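Local structure of Ice-binding protein (Flavobacteriaceae bacterium, 5UYT) at residues Ala101-Thr106 with Gly125-Ala130; Ala236-Val241 with Gly254-Asn259; Thr318-Lys323 with Val348-Glu353. The protein probably binds ice through its two right-handed beta-helix domains and so acts as an antifreeze protein of a cold-living Antarctic bacterium. All coordinates share one frame; numbering follows the deposited sequence. Where two conformers were deposited one is given.

Contact 1 (Ala101-Thr106 with Gly125-Ala130); sequences ASLSGT and GALSSA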
loop_
_atom_site.group_PDB
_atom_site.type_symbol
_atom_site.label_atom_id
_atom_site.label_comp_id
_atom_site.label_asym_id
_atom_site.label_seq_id
_atom_site.Cartn_x
_atom_site.Cartn_y
_atom_site.Cartn_z
ATOM N N ALA A 101 22.089 -1.507 -24.998
ATOM C CA ALA A 101 20.894 -0.877 -25.556
ATOM C C ALA A 101 20.582 0.465 -24.863
ATOM O O ALA A 101 21.010 0.726 -23.742
ATOM C CB ALA A 101 19.701 -1.823 -25.450
ATOM N N SER A 102 19.852 1.325 -25.555
ATOM C CA SER A 102 19.426 2.571 -24.941
ATOM C C SER A 102 17.990 2.890 -25.306
ATOM O O SER A 102 17.596 2.904 -26.493
ATOM C CB SER A 102 20.353 3.731 -25.297
ATOM O OG SER A 102 20.379 3.924 -26.697
ATOM N N LEU A 103 17.215 3.146 -24.265
ATOM C CA LEU A 103 15.806 3.513 -24.427
ATOM C C LEU A 103 15.683 5.018 -24.532
ATOM O O LEU A 103 16.422 5.782 -23.869
ATOM C CB LEU A 103 14.967 3.003 -23.226
ATOM C CG LEU A 103 14.758 1.483 -23.114
ATOM C CD1 LEU A 103 14.345 1.141 -21.692
ATOM C CD2 LEU A 103 13.675 1.011 -24.079
ATOM N N SER A 104 14.763 5.450 -25.379
ATOM C CA SER A 104 14.584 6.855 -25.615
ATOM C C SER A 104 13.142 7.060 -26.059
ATOM O O SER A 104 12.577 6.193 -26.703
ATOM C CB SER A 104 15.575 7.278 -26.712
ATOM O OG SER A 104 15.380 8.610 -27.070
ATOM N N GLY A 105 12.547 8.195 -25.713
ATOM C CA GLY A 105 11.223 8.544 -26.210
ATOM C C GLY A 105 10.229 7.519 -25.702
ATOM O O GLY A 105 10.355 7.040 -24.569
ATOM N N THR A 106 9.257 7.153 -26.538
ATOM C CA THR A 106 8.218 6.219 -26.148
ATOM C C THR A 106 8.445 4.826 -26.774
ATOM O O THR A 106 8.814 4.728 -27.951
ATOM C CB THR A 106 6.845 6.806 -26.545
ATOM O OG1 THR A 106 6.741 8.160 -26.053
ATOM C CG2 THR A 106 5.738 5.989 -25.976
ATOM N N GLY A 125 24.696 -6.522 -22.990
ATOM C CA GLY A 125 25.407 -5.299 -22.700
ATOM C C GLY A 125 24.584 -4.538 -21.696
ATOM O O GLY A 125 23.636 -5.085 -21.131
ATOM N N ALA A 126 24.944 -3.280 -21.462
ATOM C CA ALA A 126 24.221 -2.445 -20.495
ATOM C C ALA A 126 22.892 -1.942 -21.087
ATOM O O ALA A 126 22.683 -1.980 -22.315
ATOM C CB ALA A 126 25.097 -1.280 -20.052
ATOM N N LEU A 127 21.995 -1.488 -20.216
ATOM C CA LEU A 127 20.750 -0.868 -20.652
ATOM C C LEU A 127 20.608 0.488 -19.960
ATOM O O LEU A 127 20.648 0.554 -18.744
ATOM C CB LEU A 127 19.562 -1.773 -20.346
ATOM C CG LEU A 127 18.157 -1.213 -20.599
ATOM C CD1 LEU A 127 17.874 -1.047 -22.094
ATOM C CD2 LEU A 127 17.117 -2.111 -19.936
ATOM N N SER A 128 20.482 1.552 -20.746
ATOM C CA SER A 128 20.341 2.916 -20.232
ATOM C C SER A 128 19.093 3.507 -20.825
ATOM O O SER A 128 18.662 3.077 -21.897
ATOM C CB SER A 128 21.516 3.781 -20.678
ATOM O OG SER A 128 22.656 3.433 -19.933
ATOM N N SER A 129 18.492 4.472 -20.144
ATOM C CA SER A 129 17.430 5.257 -20.780
ATOM C C SER A 129 17.808 6.736 -20.729
ATOM O O SER A 129 18.621 7.150 -19.877
ATOM C CB SER A 129 16.084 5.047 -20.070
ATOM O OG SER A 129 16.128 5.558 -18.731
ATOM N N ALA A 130 17.217 7.504 -21.640
ATOM C CA ALA A 130 17.280 8.964 -21.624
ATOM C C ALA A 130 16.220 9.504 -20.673
ATOM O O ALA A 130 15.232 8.809 -20.395
ATOM C CB ALA A 130 17.055 9.504 -23.036
#
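L103 and L127 meet inside the first of the chain's right-handed beta-helices, where two neighbouring coils lie side by side as parallel strands 101-104 and 127-129. The strands are twisted by 21° against each other, and A101, S102 and L103 pair in turn with L127, S128 and S129. The tight part of the contact is the inner face. There CD1 of L127 settles between two residues of the other coil, 3.9 Å from CB of A101 and 4.1 Å from CG of L103. L127 carries its CG anti to the backbone N (chi1 174°), a setting that swings CD1 across toward the adjoining strand, so that the two leucines approach at a slant. W148 and V150 of strand 146-150, on another face of the helix, also touch L127, and W148 reaches L103 as well. Further along the same face, CB of S129 lies 3.9 Å from CB of L103, but its hydroxyl is engaged with T160 OG1 and A157 N beyond the pair.

The other face is much looser. S102 and S128 both project there, yet S102 OG stays 7.2 Å from S128 OG and the side chains do not meet, while the methyl of A130 just approaches S104, whose OG is bonded to N86. The link between the coils themselves is backbone, in the plane between the two faces. Amides and carbonyls alternate in four bonds: A101 N to A126 O, S128 N to A101 O, L103 N to S128 O, and A130 N to L103 O. The second is the longest, at 3.2 Å from S128 N to A101 O. S128 O serves twice, since besides the amide of L103 it takes a CA-H contact from S102, with CA 3.2 Å from the oxygen.

Contact 2 (Ala236-Val241 with Gly254-Asn259); sequences AGITYV and GFQADN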
loop_
_atom_site.group_PDB
_atom_site.type_symbol
_atom_site.label_atom_id
_atom_site.label_comp_id
_atom_site.label_asym_id
_atom_site.label_seq_id
_atom_site.Cartn_x
_atom_site.Cartn_y
_atom_site.Cartn_z
ATOM N N ALA A 236 -19.667 20.132 19.742
ATOM C CA ALA A 236 -19.910 21.586 19.587
ATOM C C ALA A 236 -20.036 21.914 18.121
ATOM O O ALA A 236 -19.537 21.159 17.265
ATOM C CB ALA A 236 -18.766 22.392 20.176
ATOM N N GLY A 237 -20.677 23.055 17.839
ATOM C CA GLY A 237 -20.871 23.486 16.449
ATOM C C GLY A 237 -21.965 22.658 15.769
ATOM O O GLY A 237 -22.718 21.910 16.417
ATOM N N ILE A 238 -22.029 22.816 14.462
ATOM C CA ILE A 238 -23.035 22.173 13.599
ATOM C C ILE A 238 -22.469 20.858 13.048
ATOM O O ILE A 238 -21.559 20.845 12.194
ATOM C CB ILE A 238 -23.464 23.143 12.448
ATOM C CG1 ILE A 238 -24.059 24.469 13.013
ATOM C CG2 ILE A 238 -24.429 22.426 11.494
ATOM C CD1 ILE A 238 -25.307 24.289 13.883
ATOM N N THR A 239 -23.044 19.766 13.532
ATOM C CA THR A 239 -22.523 18.433 13.238
ATOM C C THR A 239 -23.672 17.608 12.738
ATOM O O THR A 239 -24.803 17.723 13.280
ATOM C CB THR A 239 -21.933 17.844 14.531
ATOM O OG1 THR A 239 -20.662 18.467 14.746
ATOM C CG2 THR A 239 -21.767 16.327 14.447
ATOM N N TYR A 240 -23.406 16.770 11.725
ATOM C CA TYR A 240 -24.425 15.804 11.243
ATOM C C TYR A 240 -23.865 14.375 11.345
ATOM O O TYR A 240 -22.676 14.160 11.087
ATOM C CB TYR A 240 -24.759 16.048 9.782
ATOM C CG TYR A 240 -25.674 17.251 9.648
ATOM C CD1 TYR A 240 -27.060 17.091 9.534
ATOM C CD2 TYR A 240 -25.144 18.543 9.679
ATOM C CE1 TYR A 240 -27.892 18.224 9.468
ATOM C CE2 TYR A 240 -25.958 19.654 9.616
ATOM C CZ TYR A 240 -27.321 19.478 9.498
ATOM O OH TYR A 240 -28.079 20.638 9.397
ATOM N N VAL A 241 -24.703 13.435 11.766
ATOM C CA VAL A 241 -24.267 12.052 11.941
ATOM C C VAL A 241 -25.309 11.125 11.321
ATOM O O VAL A 241 -26.523 11.366 11.487
ATOM C CB VAL A 241 -24.132 11.695 13.461
ATOM C CG1 VAL A 241 -23.758 10.209 13.623
ATOM C CG2 VAL A 241 -23.050 12.567 14.113
ATOM N N GLY A 254 -24.541 18.074 23.173
ATOM C CA GLY A 254 -24.102 18.840 22.029
ATOM C C GLY A 254 -24.557 18.343 20.663
ATOM O O GLY A 254 -24.433 19.079 19.674
ATOM N N PHE A 255 -25.052 17.095 20.584
ATOM C CA PHE A 255 -25.607 16.601 19.316
ATOM C C PHE A 255 -27.080 16.999 19.210
ATOM O O PHE A 255 -27.844 16.834 20.157
ATOM C CB PHE A 255 -25.495 15.082 19.224
ATOM C CG PHE A 255 -24.075 14.600 19.113
ATOM C CD1 PHE A 255 -23.502 14.449 17.859
ATOM C CD2 PHE A 255 -23.304 14.392 20.242
ATOM C CE1 PHE A 255 -22.152 14.072 17.714
ATOM C CE2 PHE A 255 -21.964 13.985 20.121
ATOM C CZ PHE A 255 -21.380 13.831 18.841
ATOM N N GLN A 256 -27.457 17.538 18.056
ATOM C CA GLN A 256 -28.831 17.998 17.839
ATOM C C GLN A 256 -29.580 16.893 17.154
ATOM O O GLN A 256 -29.122 16.376 16.082
ATOM C CB GLN A 256 -28.830 19.282 17.010
ATOM C CG GLN A 256 -28.107 20.415 17.736
ATOM C CD GLN A 256 -27.986 21.662 16.862
ATOM O OE1 GLN A 256 -27.308 21.667 15.807
ATOM N NE2 GLN A 256 -28.635 22.735 17.291
ATOM N N ALA A 257 -30.687 16.476 17.773
ATOM C CA ALA A 257 -31.407 15.262 17.333
ATOM C C ALA A 257 -31.757 15.345 15.859
ATOM O O ALA A 257 -31.657 14.352 15.141
ATOM C CB ALA A 257 -32.692 15.046 18.139
ATOM N N ASP A 258 -32.187 16.506 15.396
ATOM C CA ASP A 258 -32.617 16.557 13.985
ATOM C C ASP A 258 -31.449 16.466 12.986
ATOM O O ASP A 258 -31.683 16.341 11.783
ATOM C CB ASP A 258 -33.448 17.836 13.739
ATOM C CG ASP A 258 -34.824 17.786 14.390
ATOM O OD1 ASP A 258 -35.223 16.729 14.905
ATOM O OD2 ASP A 258 -35.498 18.843 14.408
ATOM N N ASN A 259 -30.217 16.521 13.497
ATOM C CA ASN A 259 -29.051 16.400 12.652
ATOM C C ASN A 259 -28.478 14.996 12.717
ATOM O O ASN A 259 -27.413 14.757 12.142
ATOM C CB ASN A 259 -27.938 17.355 13.116
ATOM C CG ASN A 259 -28.255 18.812 12.835
ATOM O OD1 ASN A 259 -29.369 19.146 12.410
ATOM N ND2 ASN A 259 -27.233 19.701 13.023
HETATM O O HOH W 1 -24.939 20.358 15.779
HETATM O O HOH W 2 -25.371 17.645 16.099
HETATM O O HOH W 3 -27.692 22.331 11.411
#
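Y240 and N259 stack where a loop of one coil folds over its neighbour near one end of the second right-handed beta-helix. Their flat groups are 15° from parallel. CG of N259 lies beside its backbone N, opposite the carbonyl carbon (chi1 -71°), which lays the amide over the ring. This CG rides 3.4 Å above the tyrosine ring, displaced toward its rim on the CE1 and CZ side, and CB of N259 adds a CH-pi contact over the same face, 4.0 Å from the ring centroid.

Two direct hydrogen bonds tie N259 to the other segment. ND2 reaches T239 O at 3.1 Å, with an angle of 145° at the hydrogen; the oxygen lies close to the plane of the amide, whereas the donor stands above the plane of the carbonyl. The backbone O of N259 receives V241 N, continuing the parallel pairing of the coils. On its own side N259 N closes a short 3-10 turn on Q256 O. An alanine here has no side-chain amide, which would probably leave T239 O relying on its water and the Y240 ring, stripped of its stacking partner, freer to turn.

Apolar contact is slighter. CE1 of F255 lies 4.0 Å from both CG2 of T239 and CG2 of V241, approaching obliquely; the hydroxyl of T239 turns instead to N235 and to the amide of I414.

Three waters bridge further polar atoms of the two segments. One donates to G237 O and Q256 OE1 while accepting from T239 N, and another links Q256 N to T239 O, giving that carbonyl a second donor. A nitrate ion, probably from the crystallisation liquor, sits about 3 Å from the Q256 side chain. The third water bridges the stacked pair itself, 2.7 Å from Y240 OH and accepting from N259 ND2.

Contact 3 (Thr318-Lys323 with Val348-Glu353); sequences TVLNGK and VNASVE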
loop_
_atom_site.group_PDB
_atom_site.type_symbol
_atom_site.label_atom_id
_atom_site.label_comp_id
_atom_site.label_asym_id
_atom_site.label_seq_id
_atom_site.Cartn_x
_atom_site.Cartn_y
_atom_site.Cartn_z
ATOM N N THR A 318 1.628 7.671 15.696
ATOM C CA THR A 318 1.574 7.791 14.248
ATOM C C THR A 318 1.017 9.158 13.889
ATOM O O THR A 318 0.059 9.626 14.527
ATOM C CB THR A 318 0.660 6.693 13.705
ATOM O OG1 THR A 318 1.301 5.420 13.912
ATOM C CG2 THR A 318 0.325 6.906 12.210
ATOM N N VAL A 319 1.631 9.797 12.893
ATOM C CA VAL A 319 1.114 11.051 12.377
ATOM C C VAL A 319 0.724 10.800 10.916
ATOM O O VAL A 319 1.566 10.378 10.118
ATOM C CB VAL A 319 2.184 12.176 12.442
ATOM C CG1 VAL A 319 1.631 13.477 11.850
ATOM C CG2 VAL A 319 2.602 12.404 13.896
ATOM N N LEU A 320 -0.542 11.024 10.572
ATOM C CA LEU A 320 -0.938 10.975 9.160
ATOM C C LEU A 320 -0.746 12.373 8.573
ATOM O O LEU A 320 -1.486 13.326 8.926
ATOM C CB LEU A 320 -2.404 10.533 9.021
ATOM C CG LEU A 320 -2.977 10.622 7.590
ATOM C CD1 LEU A 320 -2.205 9.700 6.655
ATOM C CD2 LEU A 320 -4.475 10.268 7.527
ATOM N N ASN A 321 0.257 12.508 7.697
ATOM C CA ASN A 321 0.520 13.782 7.022
ATOM C C ASN A 321 -0.006 13.627 5.615
ATOM O O ASN A 321 0.525 12.791 4.840
ATOM C CB ASN A 321 2.029 14.120 6.968
ATOM C CG ASN A 321 2.307 15.530 6.392
ATOM O OD1 ASN A 321 1.569 16.055 5.536
ATOM N ND2 ASN A 321 3.389 16.168 6.879
ATOM N N GLY A 322 -1.051 14.382 5.278
ATOM C CA GLY A 322 -1.545 14.318 3.919
ATOM C C GLY A 322 -2.284 13.002 3.708
ATOM O O GLY A 322 -3.072 12.589 4.554
ATOM N N LYS A 323 -1.987 12.357 2.583
ATOM C CA LYS A 323 -2.811 11.253 2.120
ATOM C C LYS A 323 -2.187 9.880 2.305
ATOM O O LYS A 323 -0.990 9.691 2.017
ATOM C CB LYS A 323 -3.068 11.440 0.619
ATOM C CG LYS A 323 -3.941 10.319 0.011
ATOM C CD LYS A 323 -4.420 10.568 -1.413
ATOM C CE LYS A 323 -3.285 10.740 -2.395
ATOM N NZ LYS A 323 -3.800 10.841 -3.807
ATOM N N VAL A 348 -3.802 19.011 9.306
ATOM C CA VAL A 348 -5.006 19.528 8.628
ATOM C C VAL A 348 -5.048 18.977 7.196
ATOM O O VAL A 348 -3.998 18.669 6.599
ATOM C CB VAL A 348 -5.119 21.072 8.659
ATOM C CG1 VAL A 348 -5.120 21.558 10.115
ATOM C CG2 VAL A 348 -3.970 21.745 7.864
ATOM N N ASN A 349 -6.256 18.802 6.666
ATOM C CA ASN A 349 -6.451 18.333 5.278
ATOM C C ASN A 349 -5.898 16.925 5.041
ATOM O O ASN A 349 -5.732 16.530 3.868
ATOM C CB ASN A 349 -5.741 19.259 4.256
ATOM C CG ASN A 349 -6.458 20.571 3.969
ATOM O OD1 ASN A 349 -5.806 21.568 3.499
ATOM N ND2 ASN A 349 -7.751 20.591 4.126
ATOM N N ALA A 350 -5.638 16.153 6.107
ATOM C CA ALA A 350 -5.173 14.774 5.874
ATOM C C ALA A 350 -6.317 13.957 5.245
ATOM O O ALA A 350 -7.489 14.354 5.322
ATOM C CB ALA A 350 -4.680 14.124 7.180
ATOM N N SER A 351 -5.988 12.813 4.622
ATOM C CA SER A 351 -7.030 12.037 3.972
ATOM C C SER A 351 -6.683 10.576 3.922
ATOM O O SER A 351 -5.496 10.203 3.895
ATOM C CB SER A 351 -7.382 12.576 2.546
ATOM O OG SER A 351 -6.253 12.543 1.651
ATOM N N VAL A 352 -7.735 9.771 3.903
ATOM C CA VAL A 352 -7.639 8.337 3.620
ATOM C C VAL A 352 -8.422 8.164 2.328
ATOM O O VAL A 352 -9.611 8.507 2.276
ATOM C CB VAL A 352 -8.275 7.504 4.757
ATOM C CG1 VAL A 352 -8.223 5.998 4.438
ATOM C CG2 VAL A 352 -7.593 7.834 6.099
ATOM N N GLU A 353 -7.778 7.651 1.265
ATOM C CA GLU A 353 -8.488 7.435 0.022
ATOM C C GLU A 353 -8.511 5.958 -0.330
ATOM O O GLU A 353 -7.634 5.210 0.096
ATOM C CB GLU A 353 -7.861 8.277 -1.112
ATOM C CG GLU A 353 -7.881 9.773 -0.754
ATOM C CD GLU A 353 -9.265 10.430 -0.717
ATOM O OE1 GLU A 353 -10.235 9.848 -1.266
ATOM O OE2 GLU A 353 -9.378 11.578 -0.155
#
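L320 holds CG anti to its own amide nitrogen (chi1 173°), which sends the branch inward and lays CD2 3.9 Å from CB of A350 and 4.2 Å from CG2 of V352. K323 also starts with CG opposite the backbone N, then runs extended before it bends at chi3. Chi1 of E353 sets CG opposite the carbonyl carbon, facing the lysine, and the bend at chi2 turns the carboxylate elsewhere: CD of K323 is 3.6 Å from CG of E353, and the two chains cross at about a right angle. Nearer the root of the lysine, S351 OG lies 3.5 Å from CB of K323.

The pairing of these charged residues is therefore one of aliphatic parts. K323 NZ stays 6.7 Å from E353 OE2, and no salt bridge forms; K380, which donates to V352 O, is a weak and distant ionic partner of E353.

A single direct hydrogen bond joins the segments, from S351 N to G322 O at 2.9 Å. The amide stands well above the carbonyl plane of G322, 50° out of it, and A350 CA-H approaches the same oxygen. G322 turns the chain with a positive phi, a conformation that favours glycine, and its N-H is held by T347 OG1.

At this bend the chain passes from strand 318-320, paired with 344-346, to strand 323-327, paired with 351-355: leucine inside, lysine and glutamate outside, and a glycine at the corner between two faces of a right-handed beta-solenoid.

Overall arrangement
The three contacts join neighbouring coils in two separate beta-helices of one chain. Contact 1 lies in the first Ice-binding-like region, contacts 2 and 3 in the second, and they follow one another in series along the sequence without touching. Contacts 1 and 2 are the most distant pair, on opposite sides of the chain's centre, with their own centres 60 Å apart. Contact 3 lies between these extremes, its centre 38 Å from that of contact 1 and 25 Å from that of contact 2; the nearest atoms of contacts 2 and 3 are still about 16 Å apart. The nitrate near Q256 in contact 2 probably comes from the crystallisation liquor.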